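Local atomic coordinates of B12-binding domain-containing protein (Kitasatospora setae, PDB entry 6WTE), a protein that is a methylase of the radical S-adenosylmethionine family that binds cobalamin and a [4Fe-4S] cluster and works by non-radical catalysis. Residues Arg3-Pro16 / Glu32-Arg45. Numbering follows the deposited sequence.
Sequences RLVLLVNPNKVHPP and EGFEVEVLDLTFRR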
loop_
_atom_site.group_PDB
_atom_site.type_symbol
_atom_site.label_atom_id
_atom_site.label_comp_id
_atom_site.label_asym_id
_atom_site.label_seq_id
_atom_site.Cartn_x
_atom_site.Cartn_y
_atom_site.Cartn_z
ATOM N N ARG A 3 -29.828 -9.111 -6.063
ATOM C CA ARG A 3 -28.603 -9.646 -5.480
ATOM C C ARG A 3 -27.362 -9.127 -6.201
ATOM O O ARG A 3 -26.277 -9.699 -6.061
ATOM C CB ARG A 3 -28.643 -11.177 -5.470
ATOM C CG ARG A 3 -29.756 -11.734 -4.578
ATOM C CD ARG A 3 -29.683 -13.247 -4.402
ATOM N NE ARG A 3 -28.571 -13.662 -3.541
ATOM C CZ ARG A 3 -28.607 -13.663 -2.209
ATOM N NH1 ARG A 3 -29.699 -13.261 -1.572
ATOM N NH2 ARG A 3 -27.549 -14.061 -1.511
ATOM N N LEU A 4 -27.501 -8.028 -6.940
ATOM C CA LEU A 4 -26.425 -7.478 -7.754
ATOM C C LEU A 4 -25.624 -6.453 -6.959
ATOM O O LEU A 4 -26.185 -5.476 -6.449
ATOM C CB LEU A 4 -26.990 -6.837 -9.019
ATOM C CG LEU A 4 -25.986 -6.088 -9.897
ATOM C CD1 LEU A 4 -24.888 -7.028 -10.387
ATOM C CD2 LEU A 4 -26.700 -5.417 -11.071
ATOM N N VAL A 5 -24.313 -6.675 -6.869
ATOM C CA VAL A 5 -23.371 -5.755 -6.243
ATOM C C VAL A 5 -22.422 -5.242 -7.321
ATOM O O VAL A 5 -21.838 -6.034 -8.069
ATOM C CB VAL A 5 -22.565 -6.435 -5.116
ATOM C CG1 VAL A 5 -21.572 -5.458 -4.522
ATOM C CG2 VAL A 5 -23.476 -6.994 -4.034
ATOM N N LEU A 6 -22.267 -3.926 -7.397
ATOM C CA LEU A 6 -21.273 -3.305 -8.262
ATOM C C LEU A 6 -20.043 -2.947 -7.441
ATOM O O LEU A 6 -20.172 -2.384 -6.350
ATOM C CB LEU A 6 -21.826 -2.045 -8.924
ATOM C CG LEU A 6 -20.765 -1.172 -9.594
ATOM C CD1 LEU A 6 -20.130 -1.880 -10.812
ATOM C CD2 LEU A 6 -21.364 0.176 -9.962
ATOM N N LEU A 7 -18.862 -3.270 -7.968
ATOM C CA LEU A 7 -17.591 -2.861 -7.381
ATOM C C LEU A 7 -16.864 -1.976 -8.382
ATOM O O LEU A 7 -16.702 -2.358 -9.545
ATOM C CB LEU A 7 -16.733 -4.074 -7.006
ATOM C CG LEU A 7 -17.372 -5.064 -6.026
ATOM C CD1 LEU A 7 -16.513 -6.318 -5.882
ATOM C CD2 LEU A 7 -17.565 -4.381 -4.658
ATOM N N VAL A 8 -16.440 -0.794 -7.937
ATOM C CA VAL A 8 -15.827 0.211 -8.802
ATOM C C VAL A 8 -14.360 0.366 -8.426
ATOM O O VAL A 8 -14.039 0.565 -7.249
ATOM C CB VAL A 8 -16.549 1.563 -8.679
ATOM C CG1 VAL A 8 -15.857 2.613 -9.535
ATOM C CG2 VAL A 8 -18.023 1.426 -9.066
ATOM N N ASN A 9 -13.470 0.303 -9.431
ATOM C CA ASN A 9 -12.080 0.682 -9.219
ATOM C C ASN A 9 -11.859 2.099 -9.725
ATOM O O ASN A 9 -11.843 2.314 -10.944
ATOM C CB ASN A 9 -11.121 -0.278 -9.918
ATOM C CG ASN A 9 -9.680 0.063 -9.620
ATOM O OD1 ASN A 9 -9.384 0.585 -8.545
ATOM N ND2 ASN A 9 -8.785 -0.195 -10.565
ATOM N N PRO A 10 -11.674 3.087 -8.850
ATOM C CA PRO A 10 -11.426 4.461 -9.299
ATOM C C PRO A 10 -9.959 4.790 -9.518
ATOM O O PRO A 10 -9.646 5.936 -9.862
ATOM C CB PRO A 10 -11.988 5.277 -8.124
ATOM C CG PRO A 10 -11.584 4.461 -6.945
ATOM C CD PRO A 10 -11.735 3.006 -7.383
ATOM N N ASN A 11 -9.068 3.820 -9.327
ATOM C CA ASN A 11 -7.636 4.069 -9.427
ATOM C C ASN A 11 -7.272 4.510 -10.837
ATOM O O ASN A 11 -7.480 3.769 -11.800
ATOM C CB ASN A 11 -6.869 2.806 -9.040
ATOM C CG ASN A 11 -5.414 3.081 -8.714
ATOM O OD1 ASN A 11 -4.869 4.128 -9.067
ATOM N ND2 ASN A 11 -4.782 2.143 -8.027
ATOM N N LYS A 12 -6.748 5.726 -10.969
ATOM C CA LYS A 12 -6.339 6.233 -12.272
ATOM C C LYS A 12 -4.824 6.282 -12.434
ATOM O O LYS A 12 -4.332 6.872 -13.401
ATOM C CB LYS A 12 -6.956 7.612 -12.517
ATOM C CG LYS A 12 -8.481 7.580 -12.618
ATOM C CD LYS A 12 -9.050 8.904 -13.097
ATOM C CE LYS A 12 -8.735 10.038 -12.136
ATOM N NZ LYS A 12 -9.473 11.278 -12.518
ATOM N N VAL A 13 -4.074 5.662 -11.530
ATOM C CA VAL A 13 -2.616 5.701 -11.593
ATOM C C VAL A 13 -2.122 4.762 -12.687
ATOM O O VAL A 13 -2.498 3.586 -12.732
ATOM C CB VAL A 13 -1.998 5.327 -10.237
ATOM C CG1 VAL A 13 -0.493 5.118 -10.379
ATOM C CG2 VAL A 13 -2.283 6.414 -9.205
ATOM N N HIS A 14 -1.263 5.281 -13.560
ATOM C CA HIS A 14 -0.442 4.457 -14.428
ATOM C C HIS A 14 1.029 4.670 -14.081
ATOM O O HIS A 14 1.424 5.779 -13.713
ATOM C CB HIS A 14 -0.674 4.773 -15.910
ATOM C CG HIS A 14 -2.013 4.335 -16.419
ATOM N ND1 HIS A 14 -2.191 3.795 -17.674
ATOM C CD2 HIS A 14 -3.238 4.361 -15.843
ATOM C CE1 HIS A 14 -3.468 3.506 -17.850
ATOM N NE2 HIS A 14 -4.126 3.841 -16.755
ATOM N N PRO A 15 1.874 3.630 -14.185
ATOM C CA PRO A 15 1.587 2.263 -14.645
ATOM C C PRO A 15 0.552 1.543 -13.783
ATOM O O PRO A 15 0.543 1.699 -12.562
ATOM C CB PRO A 15 2.951 1.566 -14.562
ATOM C CG PRO A 15 3.769 2.400 -13.647
ATOM C CD PRO A 15 3.296 3.801 -13.835
ATOM N N PRO A 16 -0.321 0.777 -14.430
ATOM C CA PRO A 16 -1.517 0.275 -13.748
ATOM C C PRO A 16 -1.236 -0.954 -12.901
ATOM O O PRO A 16 -0.455 -1.834 -13.275
ATOM C CB PRO A 16 -2.460 -0.059 -14.911
ATOM C CG PRO A 16 -1.528 -0.442 -16.020
ATOM C CD PRO A 16 -0.309 0.434 -15.864
ATOM N N GLU A 32 -21.278 -16.411 -1.587
ATOM C CA GLU A 32 -22.455 -16.214 -0.749
ATOM C C GLU A 32 -23.725 -15.990 -1.557
ATOM O O GLU A 32 -24.760 -15.638 -0.981
ATOM C CB GLU A 32 -22.235 -15.037 0.203
ATOM C CG GLU A 32 -21.201 -15.309 1.284
ATOM C CD GLU A 32 -21.641 -16.385 2.258
ATOM O OE1 GLU A 32 -22.860 -16.509 2.503
ATOM O OE2 GLU A 32 -20.767 -17.112 2.774
ATOM N N GLY A 33 -23.672 -16.179 -2.872
ATOM C CA GLY A 33 -24.864 -16.147 -3.690
ATOM C C GLY A 33 -25.191 -14.826 -4.344
ATOM O O GLY A 33 -26.294 -14.685 -4.891
ATOM N N PHE A 34 -24.277 -13.863 -4.329
ATOM C CA PHE A 34 -24.521 -12.584 -4.973
ATOM C C PHE A 34 -23.950 -12.569 -6.384
ATOM O O PHE A 34 -23.001 -13.294 -6.704
ATOM C CB PHE A 34 -23.920 -11.439 -4.154
ATOM C CG PHE A 34 -24.576 -11.264 -2.820
ATOM C CD1 PHE A 34 -25.762 -10.553 -2.705
ATOM C CD2 PHE A 34 -24.026 -11.839 -1.689
ATOM C CE1 PHE A 34 -26.378 -10.412 -1.481
ATOM C CE2 PHE A 34 -24.635 -11.702 -0.463
ATOM C CZ PHE A 34 -25.813 -10.985 -0.357
ATOM N N GLU A 35 -24.553 -11.741 -7.230
ATOM C CA GLU A 35 -24.004 -11.451 -8.542
ATOM C C GLU A 35 -23.122 -10.216 -8.412
ATOM O O GLU A 35 -23.528 -9.224 -7.800
ATOM C CB GLU A 35 -25.123 -11.215 -9.558
ATOM C CG GLU A 35 -24.641 -10.945 -10.970
ATOM C CD GLU A 35 -25.782 -10.635 -11.920
ATOM O OE1 GLU A 35 -26.916 -10.431 -11.438
ATOM O OE2 GLU A 35 -25.543 -10.591 -13.146
ATOM N N VAL A 36 -21.910 -10.283 -8.959
ATOM C CA VAL A 36 -20.939 -9.207 -8.821
ATOM C C VAL A 36 -20.517 -8.734 -10.201
ATOM O O VAL A 36 -20.158 -9.546 -11.060
ATOM C CB VAL A 36 -19.702 -9.645 -8.017
ATOM C CG1 VAL A 36 -18.788 -8.459 -7.814
ATOM C CG2 VAL A 36 -20.122 -10.248 -6.693
ATOM N N GLU A 37 -20.534 -7.423 -10.403
ATOM C CA GLU A 37 -19.961 -6.805 -11.586
ATOM C C GLU A 37 -18.933 -5.765 -11.165
ATOM O O GLU A 37 -19.139 -5.034 -10.189
ATOM C CB GLU A 37 -21.055 -6.182 -12.456
ATOM C CG GLU A 37 -21.975 -7.242 -13.031
ATOM C CD GLU A 37 -23.028 -6.690 -13.966
ATOM O OE1 GLU A 37 -23.493 -5.553 -13.759
ATOM O OE2 GLU A 37 -23.389 -7.407 -14.913
ATOM N N VAL A 38 -17.815 -5.728 -11.887
ATOM C CA VAL A 38 -16.710 -4.813 -11.625
ATOM C C VAL A 38 -16.673 -3.781 -12.736
ATOM O O VAL A 38 -16.743 -4.124 -13.922
ATOM C CB VAL A 38 -15.362 -5.552 -11.539
ATOM C CG1 VAL A 38 -14.207 -4.551 -11.384
ATOM C CG2 VAL A 38 -15.374 -6.549 -10.390
ATOM N N LEU A 39 -16.555 -2.522 -12.358
ATOM C CA LEU A 39 -16.373 -1.437 -13.309
ATOM C C LEU A 39 -14.993 -0.859 -13.030
ATOM O O LEU A 39 -14.786 -0.196 -12.009
ATOM C CB LEU A 39 -17.486 -0.402 -13.158
ATOM C CG LEU A 39 -17.941 0.379 -14.376
ATOM C CD1 LEU A 39 -18.321 -0.579 -15.501
ATOM C CD2 LEU A 39 -19.135 1.236 -13.973
ATOM N N ASP A 40 -14.031 -1.160 -13.899
ATOM C CA ASP A 40 -12.640 -0.778 -13.681
ATOM C C ASP A 40 -12.334 0.452 -14.531
ATOM O O ASP A 40 -12.298 0.372 -15.763
ATOM C CB ASP A 40 -11.705 -1.938 -14.018
ATOM C CG ASP A 40 -10.289 -1.694 -13.555
ATOM O OD1 ASP A 40 -9.995 -0.564 -13.126
ATOM O OD2 ASP A 40 -9.476 -2.637 -13.606
ATOM N N LEU A 41 -12.109 1.587 -13.869
ATOM C CA LEU A 41 -11.905 2.851 -14.565
ATOM C C LEU A 41 -10.448 3.119 -14.905
ATOM O O LEU A 41 -10.159 4.126 -15.565
ATOM C CB LEU A 41 -12.459 4.008 -13.721
ATOM C CG LEU A 41 -13.927 3.869 -13.305
ATOM C CD1 LEU A 41 -14.383 5.058 -12.464
ATOM C CD2 LEU A 41 -14.826 3.703 -14.523
ATOM N N THR A 42 -9.531 2.236 -14.497
ATOM C CA THR A 42 -8.107 2.475 -14.730
ATOM C C THR A 42 -7.800 2.615 -16.216
ATOM O O THR A 42 -7.028 3.491 -16.619
ATOM C CB THR A 42 -7.285 1.346 -14.112
ATOM O OG1 THR A 42 -7.563 1.283 -12.709
ATOM C CG2 THR A 42 -5.779 1.569 -14.325
ATOM N N PHE A 43 -8.403 1.769 -17.049
ATOM C CA PHE A 43 -8.201 1.843 -18.489
ATOM C C PHE A 43 -9.252 2.707 -19.177
ATOM O O PHE A 43 -9.391 2.648 -20.404
ATOM C CB PHE A 43 -8.190 0.433 -19.090
ATOM C CG PHE A 43 -7.324 -0.544 -18.337
ATOM C CD1 PHE A 43 -5.965 -0.332 -18.205
ATOM C CD2 PHE A 43 -7.878 -1.676 -17.760
ATOM C CE1 PHE A 43 -5.163 -1.234 -17.505
ATOM C CE2 PHE A 43 -7.086 -2.579 -17.067
ATOM C CZ PHE A 43 -5.727 -2.357 -16.939
ATOM N N ARG A 44 -9.989 3.513 -18.415
ATOM C CA ARG A 44 -10.954 4.465 -18.951
ATOM C C ARG A 44 -10.730 5.845 -18.346
ATOM O O ARG A 44 -11.678 6.603 -18.113
ATOM C CB ARG A 44 -12.383 3.987 -18.699
ATOM C CG ARG A 44 -12.709 2.616 -19.283
ATOM C CD ARG A 44 -12.822 2.657 -20.802
ATOM N NE ARG A 44 -13.865 3.572 -21.260
ATOM C CZ ARG A 44 -15.125 3.212 -21.489
ATOM N NH1 ARG A 44 -15.503 1.955 -21.297
ATOM N NH2 ARG A 44 -16.013 4.108 -21.903
ATOM N N ARG A 45 -9.461 6.195 -18.099
ATOM C CA ARG A 45 -9.139 7.445 -17.410
ATOM C C ARG A 45 -9.716 8.652 -18.127
ATOM O O ARG A 45 -10.137 9.623 -17.487
ATOM C CB ARG A 45 -7.623 7.619 -17.296
ATOM C CG ARG A 45 -6.917 6.579 -16.490
ATOM C CD ARG A 45 -5.503 7.036 -16.151
ATOM N NE ARG A 45 -4.612 7.127 -17.307
ATOM C CZ ARG A 45 -3.356 7.559 -17.239
ATOM N NH1 ARG A 45 -2.606 7.613 -18.330
ATOM N NH2 ARG A 45 -2.847 7.944 -16.074
#
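Strands 4-9 and 35-40 run parallel, 4.7 Å apart at closest approach, joined by backbone hydrogen bonds from Arg-3 O with Glu-35 N to Asn-9 O with Leu-41 N. Leu-7 CD1 meets Val-36 CG1 beneath helix 20-31, where branched aliphatics suit a buried beta-alpha-beta crossover; on the other face Leu-6 CD1 packs on Leu-39 CB. At the start Arg-3, long and bent at chi3 (72°), lays its guanidinium over the face of Phe-34, planes 15° apart, while NE donates 2.8 Å to Gly-33 O. At the far end short side chains suffice: Asn-9 ND2 reaches Asp-40 OD1 (2.9 Å), which Thr-42 N meets from the opposite face of the carboxylate in an Asx turn; Asp-40 OD2 bonds Tyr-212 OH. Thr-42 OG1 donates 2.6 Å to Asn-11 O. The imidazole of His-14 offers both an in-plane N-H, NE2 to Thr-42 O (2.9 Å), and a flat face for the Arg-45 guanidinium. Replacing His-14 by an alanine would probably leave Thr-42 O without this donor and Arg-45 without its stacking surface. Polar side-chain bonds are thus added where apolar packing gives out, consistent with a loop held in place where Asn-11 ND2 hydrogen-bonds cobalamin.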